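Local coordinates for ATP12 ATPase (Paracoccus denitrificans, PDB 2R31), which probably acts as a chaperone of the ATP12 family in the assembly of the F1 part of ATP synthase, at residues Val16-Glu21 with Ala48-Ile53. Sequence-based numbering, arbitrary orientation.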
loop_
_atom_site.group_PDB
_atom_site.type_symbol
_atom_site.label_atom_id
_atom_site.label_comp_id
_atom_site.label_asym_id
_atom_site.label_seq_id
_atom_site.Cartn_x
_atom_site.Cartn_y
_atom_site.Cartn_z
ATOM N N VAL A 16 11.153 13.590 22.686
ATOM C CA VAL A 16 10.293 12.598 22.061
ATOM C C VAL A 16 10.638 11.237 22.702
ATOM O O VAL A 16 11.823 10.913 22.868
ATOM C CB VAL A 16 10.476 12.501 20.546
ATOM C CG1 VAL A 16 9.516 11.519 19.951
ATOM C CG2 VAL A 16 10.285 13.880 19.917
ATOM N N GLY A 17 9.636 10.437 22.995
ATOM C CA GLY A 17 9.862 9.066 23.478
ATOM C C GLY A 17 8.615 8.212 23.154
ATOM O O GLY A 17 7.736 8.687 22.434
ATOM N N ILE A 18 8.604 6.993 23.682
ATOM C CA ILE A 18 7.488 6.106 23.480
ATOM C C ILE A 18 7.100 5.440 24.807
ATOM O O ILE A 18 7.909 5.393 25.734
ATOM C CB ILE A 18 7.764 5.035 22.390
ATOM C CG1 ILE A 18 8.833 4.021 22.775
ATOM C CG2 ILE A 18 8.098 5.747 21.063
ATOM C CD1 ILE A 18 8.914 2.824 21.858
ATOM N N HIS A 19 5.904 4.897 24.893
ATOM C CA HIS A 19 5.429 4.206 26.081
ATOM C C HIS A 19 4.272 3.306 25.723
ATOM O O HIS A 19 3.372 3.725 24.989
ATOM C CB HIS A 19 4.955 5.266 27.119
ATOM C CG HIS A 19 4.420 4.655 28.368
ATOM N ND1 HIS A 19 5.184 3.916 29.246
ATOM C CD2 HIS A 19 3.138 4.637 28.847
ATOM C CE1 HIS A 19 4.384 3.484 30.225
ATOM N NE2 HIS A 19 3.136 3.908 30.023
ATOM N N LYS A 20 4.239 2.075 26.263
ATOM C CA LYS A 20 3.163 1.145 25.956
ATOM C C LYS A 20 1.960 1.350 26.888
ATOM O O LYS A 20 2.071 1.202 28.112
ATOM C CB LYS A 20 3.652 -0.311 26.027
ATOM C CG LYS A 20 2.586 -1.361 25.797
ATOM C CD LYS A 20 2.041 -1.401 24.391
ATOM C CE LYS A 20 1.224 -2.627 24.123
ATOM N NZ LYS A 20 0.027 -2.836 24.987
ATOM N N GLU A 21 0.803 1.648 26.324
ATOM C CA GLU A 21 -0.492 1.772 26.995
ATOM C C GLU A 21 -1.286 0.530 26.694
ATOM O O GLU A 21 -0.972 -0.293 25.813
ATOM C CB GLU A 21 -1.204 3.040 26.513
ATOM C CG GLU A 21 -0.495 4.347 26.837
ATOM C CD GLU A 21 -0.735 4.836 28.243
ATOM O OE1 GLU A 21 -1.638 4.359 28.972
ATOM O OE2 GLU A 21 -0.021 5.724 28.732
ATOM N N ALA A 48 8.313 -1.356 17.088
ATOM C CA ALA A 48 9.107 -0.937 15.925
ATOM C C ALA A 48 8.438 0.239 15.240
ATOM O O ALA A 48 9.122 1.196 14.844
ATOM C CB ALA A 48 9.268 -2.079 14.946
ATOM N N LEU A 49 7.107 0.205 15.059
ATOM C CA LEU A 49 6.449 1.331 14.449
ATOM C C LEU A 49 6.505 2.562 15.365
ATOM O O LEU A 49 6.729 3.686 14.888
ATOM C CB LEU A 49 4.990 1.027 14.075
ATOM C CG LEU A 49 4.261 2.171 13.422
ATOM C CD1 LEU A 49 4.883 2.588 12.097
ATOM C CD2 LEU A 49 2.790 1.877 13.200
ATOM N N ALA A 50 6.310 2.375 16.662
ATOM C CA ALA A 50 6.403 3.515 17.593
ATOM C C ALA A 50 7.753 4.161 17.540
ATOM O O ALA A 50 7.856 5.396 17.513
ATOM C CB ALA A 50 6.056 3.058 19.007
ATOM N N LEU A 51 8.847 3.386 17.543
ATOM C CA LEU A 51 10.192 3.947 17.467
ATOM C C LEU A 51 10.374 4.723 16.168
ATOM O O LEU A 51 10.989 5.806 16.161
ATOM C CB LEU A 51 11.249 2.864 17.597
ATOM C CG LEU A 51 11.400 2.223 18.967
ATOM C CD1 LEU A 51 12.229 0.946 18.845
ATOM C CD2 LEU A 51 11.993 3.215 19.975
ATOM N N ALA A 52 9.885 4.201 15.062
ATOM C CA ALA A 52 10.059 4.841 13.766
ATOM C C ALA A 52 9.238 6.118 13.656
ATOM O O ALA A 52 9.691 7.117 13.048
ATOM C CB ALA A 52 9.742 3.846 12.665
ATOM N N ILE A 53 8.038 6.155 14.218
ATOM C CA ILE A 53 7.235 7.369 14.274
ATOM C C ILE A 53 7.908 8.368 15.213
ATOM O O ILE A 53 7.991 9.576 14.888
ATOM C CB ILE A 53 5.768 7.079 14.605
ATOM C CG1 ILE A 53 5.120 6.434 13.392
ATOM C CG2 ILE A 53 5.024 8.359 15.009
ATOM C CD1 ILE A 53 3.689 5.987 13.577
#
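Ile-18 on strand 16-21 meets Ala-50 and Leu-51 on helix 47-58 through apolar contacts. Ile-18 points toward the helix from its first bond. Within this contact CD1 alone reaches Leu-51, CG2 alone meets the carbonyl of Ala-50, and both touch the Ala-50 methyl. The CD1 methyl lies 3.6 Å from CD2 of Leu-51, and the two side chains cross at about a right angle. Leu-51 starts out away from the strand, but its chain brings CD2 back to the isoleucine. CG2 and CD1 of Ile-18 each sit 4.0 Å from CB of Ala-50. With chi1 at 67°, CG1 lies between the backbone N and the carbonyl carbon, and the extended chi2 of 168° carries CD1 out to Leu-51.

The helix backbone is also touched. CG2 of Ile-18 approaches the carbonyl O of Ala-50 at 3.6 Å, a van der Waals contact. Cut back to an alanine here, the side chain loses CG1, CG2 and CD1, which would probably open a gap beside Ala-50 and leave Leu-51 CD2 without its strand partner.

Trp-25 of the adjacent strand 24-29 touches both Ile-18 and Ala-50. The contact thus packs helix 47-58 against an edge strand of a small antiparallel sheet, within the ATP12 family region.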